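Local coordinates for putative primosome component (Streptococcus pyogenes serotype M3, PDB 2QGZ), which probably acts as a DnaI-like helicase loader of the primosome, a P-loop ATPase thought to help place the replicative helicase on DNA, at residues Lys116-Ile121 against Leu168-Ala173; Ile121-Ile126 against Ser138-Phe143. One frame throughout, in Å; residues are numbered along the deposited sequence.

Contact 1. Residues Lys116-Ile121 against Leu168-Ala173; sequences KSYRHI and LLAAMA
The ring of Y118 meets the methyl of A170 obliquely, CD2 lying 4.0 Å from A170 CB, while the ring of Y167, just ahead of 168-173 on the same helix, packs edge-to-face with it. CG of Y118 stands anti to its carbonyl carbon and beside the backbone N (chi1 -83°), which carries the ring along the helix toward its start, where the phenol OH hydrogen-bonds S166 OG. S166 belongs to a probable Walker A motif, and helix 165-179 is the helix that follows such a P-loop in this family of ATPases; the 3-10 turn 116-119 and the loop after it thus pack on the flank of the helix that leaves the probable P-loop. A170 CB is met from three directions by the turn and the loop after it: the tyrosine ring, the backbone Y118 O at 3.6 Å, and the far end of I121, whose CD1 comes to 3.8 Å. The other branch of I121 serves the next residue, CG2 lying 4.1 Å from A171 CB. Small alanines let the loop backbone come close: I121 O receives a nearly straight CA-H...O contact from A171 CA, 3.3 Å long with 167° at the hydrogen. No conventional hydrogen bond crosses between the two segments.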
ATOM      1  N   LYS A 116      -7.135   4.656 -13.509  1.00 46.30           N
ATOM      2  CA  LYS A 116      -6.173   3.934 -14.329  1.00 46.21           C
ATOM      3  C   LYS A 116      -4.754   4.494 -14.334  1.00 44.07           C
ATOM      4  O   LYS A 116      -3.805   3.764 -14.613  1.00 42.41           O
ATOM      5  CB  LYS A 116      -6.690   3.846 -15.770  1.00 51.64           C
ATOM      6  CG  LYS A 116      -8.010   3.079 -15.896  1.00 56.96           C
ATOM      7  CD  LYS A 116      -8.522   3.005 -17.337  1.00 62.31           C
ATOM      8  CE  LYS A 116      -7.596   2.186 -18.237  1.00 63.89           C
ATOM      9  NZ  LYS A 116      -8.045   2.216 -19.661  1.00 65.40           N
ATOM     10  N   SER A 117      -4.595   5.778 -14.034  1.00 41.17           N
ATOM     11  CA  SER A 117      -3.261   6.370 -14.041  1.00 41.12           C
ATOM     12  C   SER A 117      -2.293   5.741 -13.034  1.00 40.70           C
ATOM     13  O   SER A 117      -1.087   5.780 -13.243  1.00 39.78           O
ATOM     14  CB  SER A 117      -3.342   7.877 -13.807  1.00 41.88           C
ATOM     15  OG  SER A 117      -3.981   8.157 -12.579  1.00 46.48           O
ATOM     16  N   TYR A 118      -2.816   5.146 -11.962  1.00 39.74           N
ATOM     17  CA  TYR A 118      -1.973   4.508 -10.944  1.00 40.01           C
ATOM     18  C   TYR A 118      -1.256   3.269 -11.440  1.00 39.22           C
ATOM     19  O   TYR A 118      -0.480   2.664 -10.711  1.00 40.19           O
ATOM     20  CB  TYR A 118      -2.792   4.111  -9.716  1.00 37.88           C
ATOM     21  CG  TYR A 118      -3.023   5.227  -8.741  1.00 40.58           C
ATOM     22  CD1 TYR A 118      -4.085   6.111  -8.900  1.00 43.30           C
ATOM     23  CD2 TYR A 118      -2.172   5.406  -7.651  1.00 41.68           C
ATOM     24  CE1 TYR A 118      -4.295   7.147  -7.996  1.00 45.12           C
ATOM     25  CE2 TYR A 118      -2.374   6.432  -6.748  1.00 44.28           C
ATOM     26  CZ  TYR A 118      -3.435   7.301  -6.925  1.00 46.52           C
ATOM     27  OH  TYR A 118      -3.622   8.342  -6.040  1.00 49.19           O
ATOM     28  N   ARG A 119      -1.526   2.893 -12.679  1.00 41.63           N
ATOM     29  CA  ARG A 119      -0.927   1.712 -13.278  1.00 42.37           C
ATOM     30  C   ARG A 119       0.181   2.148 -14.239  1.00 42.89           C
ATOM     31  O   ARG A 119       0.899   1.322 -14.801  1.00 40.45           O
ATOM     32  CB  ARG A 119      -2.029   0.931 -14.008  1.00 46.37           C
ATOM     33  CG  ARG A 119      -1.623  -0.395 -14.628  1.00 51.67           C
ATOM     34  CD  ARG A 119      -2.820  -1.357 -14.664  1.00 52.95           C
ATOM     35  NE  ARG A 119      -3.984  -0.757 -15.303  1.00 54.62           N
ATOM     36  CZ  ARG A 119      -5.235  -0.976 -14.917  1.00 57.88           C
ATOM     37  NH1 ARG A 119      -5.482  -1.786 -13.895  1.00 56.47           N
ATOM     38  NH2 ARG A 119      -6.238  -0.371 -15.541  1.00 59.19           N
ATOM     39  N   HIS A 120       0.331   3.463 -14.399  1.00 41.90           N
ATOM     40  CA  HIS A 120       1.346   4.008 -15.298  1.00 41.84           C
ATOM     41  C   HIS A 120       2.271   5.032 -14.633  1.00 40.81           C
ATOM     42  O   HIS A 120       2.628   6.042 -15.247  1.00 41.72           O
ATOM     43  CB  HIS A 120       0.671   4.648 -16.522  1.00 42.13           C
ATOM     44  CG  HIS A 120      -0.272   3.732 -17.238  1.00 43.48           C
ATOM     45  ND1 HIS A 120       0.144   2.581 -17.875  1.00 44.06           N
ATOM     46  CD2 HIS A 120      -1.617   3.784 -17.398  1.00 42.77           C
ATOM     47  CE1 HIS A 120      -0.903   1.965 -18.395  1.00 43.56           C
ATOM     48  NE2 HIS A 120      -1.984   2.675 -18.120  1.00 45.15           N
ATOM     49  N   ILE A 121       2.666   4.774 -13.390  1.00 38.51           N
ATOM     50  CA  ILE A 121       3.558   5.688 -12.678  1.00 36.56           C
ATOM     51  C   ILE A 121       4.953   5.093 -12.554  1.00 35.86           C
ATOM     52  O   ILE A 121       5.121   4.007 -12.001  1.00 36.70           O
ATOM     53  CB  ILE A 121       3.017   6.009 -11.272  1.00 36.15           C
ATOM     54  CG1 ILE A 121       1.609   6.600 -11.397  1.00 37.51           C
ATOM     55  CG2 ILE A 121       3.933   6.998 -10.577  1.00 31.13           C
ATOM     56  CD1 ILE A 121       0.968   6.958 -10.087  1.00 39.92           C
ATOM     57  N   LEU A 168       4.115   7.355  -5.120  1.00 33.68           N
ATOM     58  CA  LEU A 168       5.420   6.789  -4.782  1.00 33.18           C
ATOM     59  C   LEU A 168       5.318   5.255  -4.715  1.00 32.72           C
ATOM     60  O   LEU A 168       6.144   4.536  -5.277  1.00 33.44           O
ATOM     61  CB  LEU A 168       5.871   7.334  -3.425  1.00 31.64           C
ATOM     62  CG  LEU A 168       7.328   7.275  -2.959  1.00 35.29           C
ATOM     63  CD1 LEU A 168       7.328   7.048  -1.460  1.00 34.99           C
ATOM     64  CD2 LEU A 168       8.103   6.167  -3.642  1.00 34.83           C
ATOM     65  N   LEU A 169       4.304   4.767  -4.011  1.00 32.44           N
ATOM     66  CA  LEU A 169       4.073   3.335  -3.865  1.00 32.05           C
ATOM     67  C   LEU A 169       3.669   2.711  -5.199  1.00 32.03           C
ATOM     68  O   LEU A 169       4.027   1.572  -5.495  1.00 29.36           O
ATOM     69  CB  LEU A 169       3.001   3.095  -2.796  1.00 31.35           C
ATOM     70  CG  LEU A 169       3.473   2.680  -1.395  1.00 33.03           C
ATOM     71  CD1 LEU A 169       4.782   3.361  -1.039  1.00 30.81           C
ATOM     72  CD2 LEU A 169       2.385   3.000  -0.374  1.00 31.89           C
ATOM     73  N   ALA A 170       2.930   3.460  -6.010  1.00 32.30           N
ATOM     74  CA  ALA A 170       2.535   2.959  -7.321  1.00 32.07           C
ATOM     75  C   ALA A 170       3.786   2.829  -8.200  1.00 33.25           C
ATOM     76  O   ALA A 170       3.892   1.908  -9.030  1.00 34.06           O
ATOM     77  CB  ALA A 170       1.543   3.896  -7.964  1.00 32.11           C
ATOM     78  N   ALA A 171       4.736   3.746  -8.025  1.00 31.68           N
ATOM     79  CA  ALA A 171       5.965   3.691  -8.807  1.00 32.41           C
ATOM     80  C   ALA A 171       6.763   2.452  -8.411  1.00 31.20           C
ATOM     81  O   ALA A 171       7.451   1.841  -9.240  1.00 28.91           O
ATOM     82  CB  ALA A 171       6.795   4.941  -8.576  1.00 31.90           C
ATOM     83  N   MET A 172       6.684   2.096  -7.133  1.00 29.03           N
ATOM     84  CA  MET A 172       7.379   0.915  -6.627  1.00 30.33           C
ATOM     85  C   MET A 172       6.745  -0.317  -7.280  1.00 31.13           C
ATOM     86  O   MET A 172       7.452  -1.226  -7.708  1.00 34.12           O
ATOM     87  CB  MET A 172       7.248   0.820  -5.098  1.00 26.25           C
ATOM     88  CG  MET A 172       7.987  -0.347  -4.467  1.00 25.18           C
ATOM     89  SD  MET A 172       7.494  -0.645  -2.740  1.00 22.59           S
ATOM     90  CE  MET A 172       5.788  -1.249  -2.998  1.00 26.50           C
ATOM     91  N   ALA A 173       5.415  -0.338  -7.363  1.00 30.89           N
ATOM     92  CA  ALA A 173       4.703  -1.466  -7.973  1.00 31.74           C
ATOM     93  C   ALA A 173       5.077  -1.612  -9.449  1.00 32.05           C
ATOM     94  O   ALA A 173       5.208  -2.722  -9.962  1.00 32.21           O
ATOM     95  CB  ALA A 173       3.183  -1.276  -7.841  1.00 27.64           C
TER

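Contact 2. Residues Ile121-Ile126 against Ser138-Phe143. With PO4 (phosphate ion), chain C.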
ATOM      1  N   ILE A 121       2.666   4.774 -13.390  1.00 38.51           N
ATOM      2  CA  ILE A 121       3.558   5.688 -12.678  1.00 36.56           C
ATOM      3  C   ILE A 121       4.953   5.093 -12.554  1.00 35.86           C
ATOM      4  O   ILE A 121       5.121   4.007 -12.001  1.00 36.70           O
ATOM      5  CB  ILE A 121       3.017   6.009 -11.272  1.00 36.15           C
ATOM      6  CG1 ILE A 121       1.609   6.600 -11.397  1.00 37.51           C
ATOM      7  CG2 ILE A 121       3.933   6.998 -10.577  1.00 31.13           C
ATOM      8  CD1 ILE A 121       0.968   6.958 -10.087  1.00 39.92           C
ATOM      9  N   HIS A 122       5.951   5.808 -13.072  1.00 34.50           N
ATOM     10  CA  HIS A 122       7.337   5.342 -13.027  1.00 34.05           C
ATOM     11  C   HIS A 122       8.164   6.026 -11.933  1.00 31.99           C
ATOM     12  O   HIS A 122       7.817   7.104 -11.444  1.00 30.50           O
ATOM     13  CB  HIS A 122       8.038   5.595 -14.372  1.00 35.92           C
ATOM     14  CG  HIS A 122       7.315   5.047 -15.566  1.00 41.80           C
ATOM     15  ND1 HIS A 122       6.083   5.513 -15.973  1.00 44.15           N
ATOM     16  CD2 HIS A 122       7.682   4.114 -16.479  1.00 44.46           C
ATOM     17  CE1 HIS A 122       5.724   4.895 -17.084  1.00 45.38           C
ATOM     18  NE2 HIS A 122       6.677   4.043 -17.413  1.00 45.10           N
ATOM     19  N   LEU A 123       9.281   5.404 -11.568  1.00 31.22           N
ATOM     20  CA  LEU A 123      10.164   5.970 -10.556  1.00 32.87           C
ATOM     21  C   LEU A 123      10.620   7.370 -10.944  1.00 32.49           C
ATOM     22  O   LEU A 123      10.845   8.211 -10.084  1.00 32.22           O
ATOM     23  CB  LEU A 123      11.403   5.092 -10.370  1.00 32.24           C
ATOM     24  CG  LEU A 123      11.200   3.720  -9.737  1.00 33.32           C
ATOM     25  CD1 LEU A 123      12.517   2.972  -9.784  1.00 32.84           C
ATOM     26  CD2 LEU A 123      10.683   3.878  -8.300  1.00 31.31           C
ATOM     27  N   SER A 124      10.778   7.610 -12.240  1.00 33.83           N
ATOM     28  CA  SER A 124      11.218   8.915 -12.730  1.00 33.86           C
ATOM     29  C   SER A 124      10.208  10.037 -12.485  1.00 36.12           C
ATOM     30  O   SER A 124      10.575  11.212 -12.497  1.00 37.00           O
ATOM     31  CB  SER A 124      11.537   8.828 -14.227  1.00 31.92           C
ATOM     32  OG  SER A 124      10.492   8.179 -14.940  1.00 34.38           O
ATOM     33  N   ASP A 125       8.944   9.680 -12.260  1.00 36.37           N
ATOM     34  CA  ASP A 125       7.903  10.682 -12.015  1.00 36.24           C
ATOM     35  C   ASP A 125       7.864  11.134 -10.562  1.00 35.37           C
ATOM     36  O   ASP A 125       7.114  12.048 -10.224  1.00 34.49           O
ATOM     37  CB  ASP A 125       6.507  10.137 -12.374  1.00 37.54           C
ATOM     38  CG  ASP A 125       6.369   9.779 -13.848  1.00 40.50           C
ATOM     39  OD1 ASP A 125       6.722  10.620 -14.717  1.00 37.45           O
ATOM     40  OD2 ASP A 125       5.895   8.655 -14.134  1.00 40.95           O
ATOM     41  N   ILE A 126       8.657  10.492  -9.708  1.00 34.50           N
ATOM     42  CA  ILE A 126       8.679  10.821  -8.281  1.00 34.78           C
ATOM     43  C   ILE A 126       9.715  11.884  -7.917  1.00 35.28           C
ATOM     44  O   ILE A 126      10.894  11.753  -8.245  1.00 34.86           O
ATOM     45  CB  ILE A 126       8.968   9.556  -7.427  1.00 34.28           C
ATOM     46  CG1 ILE A 126       7.952   8.458  -7.748  1.00 33.70           C
ATOM     47  CG2 ILE A 126       8.944   9.907  -5.958  1.00 33.25           C
ATOM     48  CD1 ILE A 126       6.494   8.907  -7.711  1.00 34.29           C
ATOM     49  N   SER A 138      14.548   6.031  -0.919  1.00 34.65           N
ATOM     50  CA  SER A 138      15.641   5.125  -0.619  1.00 35.56           C
ATOM     51  C   SER A 138      15.079   3.759  -0.176  1.00 35.79           C
ATOM     52  O   SER A 138      15.546   2.708  -0.628  1.00 35.68           O
ATOM     53  CB  SER A 138      16.512   5.749   0.482  1.00 37.66           C
ATOM     54  OG  SER A 138      17.511   4.862   0.942  1.00 41.06           O
ATOM     55  N   ALA A 139      14.071   3.777   0.695  1.00 32.75           N
ATOM     56  CA  ALA A 139      13.468   2.533   1.177  1.00 33.22           C
ATOM     57  C   ALA A 139      12.700   1.778   0.083  1.00 32.46           C
ATOM     58  O   ALA A 139      12.681   0.551   0.062  1.00 33.38           O
ATOM     59  CB  ALA A 139      12.541   2.821   2.346  1.00 33.22           C
ATOM     60  N   ILE A 140      12.050   2.512  -0.812  1.00 32.65           N
ATOM     61  CA  ILE A 140      11.316   1.885  -1.897  1.00 34.01           C
ATOM     62  C   ILE A 140      12.294   1.165  -2.846  1.00 33.96           C
ATOM     63  O   ILE A 140      11.980   0.103  -3.375  1.00 31.89           O
ATOM     64  CB  ILE A 140      10.465   2.949  -2.659  1.00 36.06           C
ATOM     65  CG1 ILE A 140       8.997   2.762  -2.307  1.00 38.23           C
ATOM     66  CG2 ILE A 140      10.654   2.858  -4.158  1.00 36.23           C
ATOM     67  CD1 ILE A 140       8.662   3.171  -0.894  1.00 38.78           C
ATOM     68  N   LEU A 141      13.482   1.732  -3.045  1.00 33.68           N
ATOM     69  CA  LEU A 141      14.467   1.110  -3.923  1.00 36.03           C
ATOM     70  C   LEU A 141      15.075  -0.133  -3.282  1.00 35.87           C
ATOM     71  O   LEU A 141      15.393  -1.096  -3.974  1.00 36.10           O
ATOM     72  CB  LEU A 141      15.578   2.099  -4.292  1.00 35.88           C
ATOM     73  CG  LEU A 141      15.137   3.318  -5.100  1.00 36.66           C
ATOM     74  CD1 LEU A 141      16.364   4.128  -5.497  1.00 36.95           C
ATOM     75  CD2 LEU A 141      14.366   2.871  -6.335  1.00 37.29           C
ATOM     76  N   ASP A 142      15.244  -0.109  -1.964  1.00 36.64           N
ATOM     77  CA  ASP A 142      15.787  -1.267  -1.263  1.00 37.14           C
ATOM     78  C   ASP A 142      14.806  -2.420  -1.358  1.00 35.65           C
ATOM     79  O   ASP A 142      15.202  -3.573  -1.534  1.00 35.82           O
ATOM     80  CB  ASP A 142      16.028  -0.965   0.215  1.00 37.59           C
ATOM     81  CG  ASP A 142      17.194  -0.022   0.436  1.00 42.78           C
ATOM     82  OD1 ASP A 142      18.178  -0.090  -0.351  1.00 38.79           O
ATOM     83  OD2 ASP A 142      17.129   0.772   1.407  1.00 42.25           O
ATOM     84  N   PHE A 143      13.522  -2.103  -1.237  1.00 34.29           N
ATOM     85  CA  PHE A 143      12.490  -3.122  -1.293  1.00 34.61           C
ATOM     86  C   PHE A 143      12.496  -3.836  -2.636  1.00 35.67           C
ATOM     87  O   PHE A 143      12.498  -5.061  -2.695  1.00 37.22           O
ATOM     88  CB  PHE A 143      11.105  -2.519  -1.063  1.00 32.64           C
ATOM     89  CG  PHE A 143      10.026  -3.556  -0.949  1.00 32.55           C
ATOM     90  CD1 PHE A 143       9.708  -4.113   0.285  1.00 28.05           C
ATOM     91  CD2 PHE A 143       9.374  -4.026  -2.091  1.00 29.94           C
ATOM     92  CE1 PHE A 143       8.759  -5.131   0.381  1.00 29.88           C
ATOM     93  CE2 PHE A 143       8.428  -5.037  -2.008  1.00 28.30           C
ATOM     94  CZ  PHE A 143       8.117  -5.595  -0.765  1.00 29.92           C
TER
HETATM   95  P   PO4 C 402      11.256   5.323 -16.175  1.00 22.49           P
HETATM   96  O1  PO4 C 402      10.509   4.107 -16.685  1.00 22.49           O
HETATM   97  O2  PO4 C 402      11.138   5.377 -14.676  1.00 22.49           O
HETATM   98  O3  PO4 C 402      12.706   5.230 -16.561  1.00 22.49           O
HETATM   99  O4  PO4 C 402      10.664   6.571 -16.795  1.00 22.49           O
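Within what is probably the P-loop ATPase domain (IstB-like family), the connection from strand 109-112 to helix 131-146 makes a short 3-10 turn, 123-125, and L123 from this turn reaches the side of that same helix. The touching is done by its two methyls: CD1 meets L141 CD2 at 3.9 Å, the two side chains crossing at a slant, and CD2 lies a looser 4.3 Å from I140 CG2. With CG anti to the carbonyl carbon (chi1 -69°) and the chain extended beyond it, L123 stretches across a CA-CA separation of 9.3 Å to L141. F137, one turn before L141 on helix 131-146, and E175 of helix 165-179 also touch L123, so it sits where the two helices approach the loop.

The turn itself is braced from within. H122 N donates to D125 OD2 (3.0 Å, 162°), meeting the carboxylate on its anti side and 22° out of its plane, while D125 N returns to H122 O. A phosphate ion, probably from the crystallisation liquor, lies by S124: the backbone N gives O2 a weak bond of 3.3 Å, and OG approaches O4 at a very short distance that is doubtful in detail. Between the segments only hydrocarbon meets hydrocarbon, with no hydrogen bond to fix its direction; the 86 Å² buried in total is modest, and the attraction is dispersive and hydrophobic, while the backbone bonds and carboxylate help hold the shape of the turn.

Overall arrangement
Contacts 1 and 2 lie about 10 Å apart, centre to centre, on the same side of the chain's centre, and share I121, where the first loop segment ends and the second begins. The chain runs from strand 109-112, at one edge of the parallel sheet, through 116-121 and 121-126 into helix 131-146 (138-143), then via strand 154-158 and the probable P-loop into helix 165-179 (168-173). Contact 2 therefore closes a short loop within the longer one spanned by contact 1. The two helix segments also pack together, M172 SD lying 3.7 Å from I140 CG1. One connecting loop thus packs on both helices, beside the probable nucleotide-binding motif.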